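Local coordinates for sortase-like protein (Streptococcus suis, PDB 3RE9) that probably catalyses transpeptidation as a class C sortase, the kind of enzyme that joins pilin subunits on Gram-positive cell surfaces, at residues A[8-13]-A[84-89]; A[78-83]-A[114-119]. All blocks are in the same frame, centred on the assembly; numbering follows the deposited sequence.

In the fold
Both contacts reach the mixed sheet of the sortase domain, contact 1 from the N-terminal helix and contact 2 from the loop before strand 86-91, and their centres lie about 11 Å apart. Along the chain their segments alternate: 8-13, 78-83, 84-89, then 114-119. The loop 78-83 runs straight into 84-89, so it belongs to contact 2 while leading into the strand of contact 1. Asn10 OD1 ties the two together through a probable hydrogen bond to Leu79 N, 2.7 Å. Contact 1 sets helix 3-11 against the start of strand 86-91; contact 2 lays the preceding loop against strand 113-117. Helix, loop and two strands thus form one continuous packed region of the domain.

Contact 1 (A[8-13]-A[84-89]); sequences AFNESL and SDTHTV
Asn10 meets Thr86 where the last part of the N-terminal helix 3-11 packs, through a small and water-bridged contact, on the beginning of strand 86-91 of the sortase sheet. It illustrates how a helix can rest on a strand with its polar link made through a water: only 87 Å² is buried between the segments, yet the residues that touch most closely are themselves buried. The Thr86 methyl CG2 lies 3.9 Å from Asn10 ND2 and 4.1 Å from Asn10 CB, so one branch of the threonine touches both ends of the short asparagine chain as the two side chains pass at a slant. The torsions of Thr86 sort its branches: a chi1 of 63° tucks OG1 over the backbone, where it bonds to Gly83 O, and turns CG2 to the helix. The amide of Asn10 is likewise engaged beyond the strand, its OD1 accepting from Leu79 N. The polar link between the segments is instead made by water 1, which donates to both backbone carbonyls, 3.0 Å from Asn10 O and 2.8 Å from Asp85 O. Those two oxygens are 4.4 Å apart, a gap the water spans by giving one O-H to each. One residue before Asn10, Phe9 O accepts from both the backbone N and OG of Ser12, the latter at 2.6 Å, and the two bonds hold Ser12 against the preceding turn; Ser12 OG also bonds to Arg31. Helix 21-39 contributes Arg26, His27 and Arg31 to the surroundings of helix 3-11, and the ring of Phe9 meets that of Tyr34. On the sheet side, strand 86-91 pairs with strand 148-156, while Ser78 from the preceding loop touches both Asn10 and Thr86.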
loop_
_atom_site.group_PDB
_atom_site.type_symbol
_atom_site.label_atom_id
_atom_site.label_comp_id
_atom_site.label_asym_id
_atom_site.label_seq_id
_atom_site.Cartn_x
_atom_site.Cartn_y
_atom_site.Cartn_z
ATOM N N ALA A 8 11.924 -9.346 -5.555
ATOM C CA ALA A 8 11.829 -10.796 -5.381
ATOM C C ALA A 8 10.491 -11.086 -4.719
ATOM O O ALA A 8 9.665 -11.830 -5.263
ATOM C CB ALA A 8 12.965 -11.313 -4.524
ATOM N N PHE A 9 10.273 -10.447 -3.560
ATOM C CA PHE A 9 9.021 -10.563 -2.836
ATOM C C PHE A 9 7.780 -10.349 -3.710
ATOM O O PHE A 9 6.855 -11.164 -3.669
ATOM C CB PHE A 9 8.979 -9.647 -1.611
ATOM C CG PHE A 9 7.686 -9.760 -0.845
ATOM C CD1 PHE A 9 7.430 -10.884 -0.054
ATOM C CD2 PHE A 9 6.699 -8.783 -0.962
ATOM C CE1 PHE A 9 6.234 -11.016 0.627
ATOM C CE2 PHE A 9 5.487 -8.913 -0.291
ATOM C CZ PHE A 9 5.256 -10.044 0.507
ATOM N N ASN A 10 7.770 -9.257 -4.482
ATOM C CA ASN A 10 6.606 -8.852 -5.282
ATOM C C ASN A 10 6.291 -9.825 -6.407
ATOM O O ASN A 10 5.129 -10.129 -6.657
ATOM C CB ASN A 10 6.752 -7.422 -5.818
ATOM C CG ASN A 10 6.493 -6.366 -4.747
ATOM O OD1 ASN A 10 5.969 -6.658 -3.654
ATOM N ND2 ASN A 10 6.850 -5.125 -5.058
ATOM N N GLU A 11 7.338 -10.313 -7.062
ATOM C CA GLU A 11 7.246 -11.412 -8.028
ATOM C C GLU A 11 6.638 -12.706 -7.460
ATOM O O GLU A 11 6.044 -13.482 -8.209
ATOM C CB GLU A 11 8.632 -11.718 -8.625
ATOM C CG GLU A 11 9.189 -10.579 -9.478
ATOM C CD GLU A 11 10.630 -10.801 -9.912
ATOM O OE1 GLU A 11 11.039 -11.982 -10.044
ATOM O OE2 GLU A 11 11.352 -9.799 -10.102
ATOM N N SER A 12 6.809 -12.930 -6.153
ATOM C CA SER A 12 6.404 -14.180 -5.501
ATOM C C SER A 12 4.903 -14.231 -5.204
ATOM O O SER A 12 4.376 -15.273 -4.841
ATOM C CB SER A 12 7.229 -14.421 -4.219
ATOM O OG SER A 12 6.733 -13.723 -3.087
ATOM N N LEU A 13 4.218 -13.105 -5.354
ATOM C CA LEU A 13 2.792 -13.051 -5.087
ATOM C C LEU A 13 2.029 -13.378 -6.368
ATOM O O LEU A 13 1.202 -14.311 -6.395
ATOM C CB LEU A 13 2.366 -11.672 -4.551
ATOM C CG LEU A 13 3.045 -11.047 -3.325
ATOM C CD1 LEU A 13 2.494 -9.660 -3.062
ATOM C CD2 LEU A 13 2.940 -11.909 -2.072
ATOM N N SER A 84 5.015 -3.390 -13.030
ATOM C CA SER A 84 3.962 -4.226 -13.534
ATOM C C SER A 84 3.842 -5.451 -12.621
ATOM O O SER A 84 4.836 -5.875 -12.001
ATOM C CB SER A 84 4.194 -4.576 -15.010
ATOM O OG SER A 84 5.036 -5.696 -15.158
ATOM N N ASP A 85 2.605 -5.946 -12.484
ATOM C CA ASP A 85 2.254 -7.020 -11.548
ATOM C C ASP A 85 2.404 -6.627 -10.073
ATOM O O ASP A 85 2.834 -7.442 -9.235
ATOM C CB ASP A 85 3.070 -8.268 -11.840
ATOM C CG ASP A 85 2.804 -8.808 -13.191
ATOM O OD1 ASP A 85 1.677 -9.306 -13.416
ATOM O OD2 ASP A 85 3.716 -8.742 -14.040
ATOM N N THR A 86 2.072 -5.380 -9.741
ATOM C CA THR A 86 2.064 -4.988 -8.332
ATOM C C THR A 86 0.735 -4.373 -7.925
ATOM O O THR A 86 0.048 -3.746 -8.731
ATOM C CB THR A 86 3.288 -4.089 -7.914
ATOM O OG1 THR A 86 3.248 -2.847 -8.626
ATOM C CG2 THR A 86 4.617 -4.799 -8.186
ATOM N N HIS A 87 0.349 -4.636 -6.678
ATOM C CA HIS A 87 -0.766 -3.960 -6.048
ATOM C C HIS A 87 -0.522 -3.862 -4.534
ATOM O O HIS A 87 -0.723 -4.804 -3.783
ATOM C CB HIS A 87 -2.104 -4.611 -6.428
ATOM C CG HIS A 87 -3.317 -3.845 -5.975
ATOM N ND1 HIS A 87 -4.598 -4.287 -6.217
ATOM C CD2 HIS A 87 -3.446 -2.681 -5.282
ATOM C CE1 HIS A 87 -5.464 -3.430 -5.700
ATOM N NE2 HIS A 87 -4.793 -2.448 -5.130
ATOM N N THR A 88 -0.057 -2.692 -4.113
ATOM C CA THR A 88 0.260 -2.423 -2.723
ATOM C C THR A 88 -0.979 -1.897 -2.011
ATOM O O THR A 88 -1.798 -1.206 -2.631
ATOM C CB THR A 88 1.457 -1.438 -2.616
ATOM O OG1 THR A 88 1.995 -1.467 -1.291
ATOM C CG2 THR A 88 1.064 -0.007 -2.953
ATOM N N VAL A 89 -1.132 -2.230 -0.719
ATOM C CA VAL A 89 -2.217 -1.667 0.091
ATOM C C VAL A 89 -1.682 -1.051 1.368
ATOM O O VAL A 89 -1.052 -1.730 2.201
ATOM C CB VAL A 89 -3.367 -2.705 0.423
ATOM C CG1 VAL A 89 -4.494 -2.047 1.256
ATOM C CG2 VAL A 89 -3.908 -3.390 -0.866
HETATM O O HOH W 1 3.152 -7.919 -6.543
#

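Contact 2 (A[78-83]-A[114-119]); sequences SLPIGG and FYIHNI
Pro80 and Ile116 supply the apolar part of this loop-to-strand contact, in which the chain leading to strand 86-91 lies against strand 113-117 and the residues that follow. Pro80 CB rests 3.8 Å from Ile116 CG2 and 4.1 Å from Ile116 CD1, so the proline meets both arms of the isoleucine. The side chain of Thr88, on strand 86-91, also packs against both residues.

Hydrogen bonding is carried by one amide. Asn118 ND2 donates to Pro80 O over 2.8 Å, with an N-H...O angle of 155°; it lies in the carbonyl plane, on a lone pair, and the oxygen is close to the plane of the asparagine amide. A chi1 of 60° turns the Asn118 amide toward the loop, where ND2 also comes within 3.6 Å of Ile81 CA. Water 2 accepts from ND2 and donates to Ile81 O, while Asn118 OD1 binds Val120 N.

Pro80 centres an inverse gamma turn, and its carbonyl is the one Asn118 grips. With ND2 bonded to Pro80 O and water 2, and OD1 to Val120 N, both sides of the amide are used, which should fix its rotation and join the turn to segment 114-119 beside an apolar patch.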
loop_
_atom_site.group_PDB
_atom_site.type_symbol
_atom_site.label_atom_id
_atom_site.label_comp_id
_atom_site.label_asym_id
_atom_site.label_seq_id
_atom_site.Cartn_x
_atom_site.Cartn_y
_atom_site.Cartn_z
ATOM N N SER A 78 1.718 -6.322 -2.433
ATOM C CA SER A 78 3.036 -5.869 -2.911
ATOM C C SER A 78 3.708 -4.807 -2.012
ATOM O O SER A 78 3.047 -3.982 -1.397
ATOM C CB SER A 78 2.935 -5.341 -4.355
ATOM O OG SER A 78 2.160 -6.189 -5.201
ATOM N N LEU A 79 5.032 -4.841 -1.916
ATOM C CA LEU A 79 5.765 -3.725 -1.329
ATOM C C LEU A 79 5.679 -2.501 -2.281
ATOM O O LEU A 79 5.653 -2.677 -3.517
ATOM C CB LEU A 79 7.199 -4.127 -0.992
ATOM C CG LEU A 79 7.337 -5.041 0.231
ATOM C CD1 LEU A 79 8.762 -5.642 0.330
ATOM C CD2 LEU A 79 7.001 -4.306 1.511
ATOM N N PRO A 80 5.589 -1.272 -1.710
ATOM C CA PRO A 80 5.307 -0.048 -2.490
ATOM C C PRO A 80 6.509 0.522 -3.259
ATOM O O PRO A 80 6.980 1.636 -2.994
ATOM C CB PRO A 80 4.790 0.951 -1.431
ATOM C CG PRO A 80 5.374 0.486 -0.117
ATOM C CD PRO A 80 5.751 -0.998 -0.259
ATOM N N ILE A 81 6.968 -0.243 -4.248
ATOM C CA ILE A 81 8.124 0.111 -5.077
ATOM C C ILE A 81 7.716 0.145 -6.560
ATOM O O ILE A 81 8.570 0.321 -7.461
ATOM C CB ILE A 81 9.329 -0.864 -4.859
ATOM C CG1 ILE A 81 8.952 -2.294 -5.262
ATOM C CG2 ILE A 81 9.880 -0.762 -3.408
ATOM C CD1 ILE A 81 10.158 -3.212 -5.606
ATOM N N GLY A 82 6.419 -0.012 -6.805
ATOM C CA GLY A 82 5.916 -0.007 -8.168
ATOM C C GLY A 82 6.283 -1.189 -9.070
ATOM O O GLY A 82 6.970 -2.124 -8.668
ATOM N N GLY A 83 5.806 -1.122 -10.310
ATOM C CA GLY A 83 6.136 -2.108 -11.324
ATOM C C GLY A 83 4.918 -2.843 -11.828
ATOM O O GLY A 83 3.895 -2.920 -11.142
ATOM N N PHE A 114 -2.434 10.644 -5.434
ATOM C CA PHE A 114 -1.634 10.428 -4.246
ATOM C C PHE A 114 -0.253 9.920 -4.634
ATOM O O PHE A 114 -0.052 9.441 -5.762
ATOM C CB PHE A 114 -2.356 9.583 -3.177
ATOM C CG PHE A 114 -2.633 8.164 -3.576
ATOM C CD1 PHE A 114 -3.876 7.813 -4.148
ATOM C CD2 PHE A 114 -1.682 7.144 -3.328
ATOM C CE1 PHE A 114 -4.156 6.460 -4.509
ATOM C CE2 PHE A 114 -1.946 5.804 -3.686
ATOM C CZ PHE A 114 -3.173 5.466 -4.288
ATOM N N TYR A 115 0.690 10.096 -3.709
ATOM C CA TYR A 115 2.095 9.734 -3.882
ATOM C C TYR A 115 2.541 8.823 -2.759
ATOM O O TYR A 115 2.120 8.988 -1.591
ATOM C CB TYR A 115 3.020 10.976 -3.897
ATOM C CG TYR A 115 2.535 12.059 -4.814
ATOM C CD1 TYR A 115 1.865 13.179 -4.303
ATOM C CD2 TYR A 115 2.680 11.938 -6.202
ATOM C CE1 TYR A 115 1.353 14.169 -5.165
ATOM C CE2 TYR A 115 2.169 12.908 -7.063
ATOM C CZ TYR A 115 1.514 14.030 -6.543
ATOM O OH TYR A 115 1.037 15.009 -7.397
ATOM N N ILE A 116 3.380 7.857 -3.132
ATOM C CA ILE A 116 4.106 7.072 -2.186
ATOM C C ILE A 116 5.571 7.411 -2.384
ATOM O O ILE A 116 6.106 7.252 -3.481
ATOM C CB ILE A 116 3.831 5.570 -2.364
ATOM C CG1 ILE A 116 2.342 5.255 -2.077
ATOM C CG2 ILE A 116 4.802 4.729 -1.487
ATOM C CD1 ILE A 116 1.961 3.799 -2.365
ATOM N N HIS A 117 6.201 7.915 -1.320
ATOM C CA HIS A 117 7.603 8.304 -1.336
ATOM C C HIS A 117 8.473 7.206 -0.691
ATOM O O HIS A 117 8.416 6.990 0.518
ATOM C CB HIS A 117 7.814 9.600 -0.563
ATOM C CG HIS A 117 6.954 10.749 -1.009
ATOM N ND1 HIS A 117 7.214 11.480 -2.151
ATOM C CD2 HIS A 117 5.888 11.343 -0.422
ATOM C CE1 HIS A 117 6.321 12.448 -2.266
ATOM N NE2 HIS A 117 5.505 12.386 -1.231
ATOM N N ASN A 118 9.252 6.495 -1.491
ATOM C CA ASN A 118 10.101 5.452 -0.941
ATOM C C ASN A 118 11.542 5.914 -1.018
ATOM O O ASN A 118 11.792 7.069 -1.328
ATOM C CB ASN A 118 9.826 4.041 -1.549
ATOM C CG ASN A 118 10.035 3.965 -3.092
ATOM O OD1 ASN A 118 11.010 4.461 -3.634
ATOM N ND2 ASN A 118 9.125 3.295 -3.768
ATOM N N ILE A 119 12.484 5.038 -0.715
ATOM C CA ILE A 119 13.869 5.448 -0.621
ATOM C C ILE A 119 14.431 5.722 -2.015
ATOM O O ILE A 119 15.458 6.369 -2.147
ATOM C CB ILE A 119 14.726 4.396 0.173
ATOM C CG1 ILE A 119 16.096 4.980 0.587
ATOM C CG2 ILE A 119 14.829 3.049 -0.592
ATOM C CD1 ILE A 119 16.042 6.120 1.664
HETATM O O HOH W 2 10.378 2.451 -6.261
#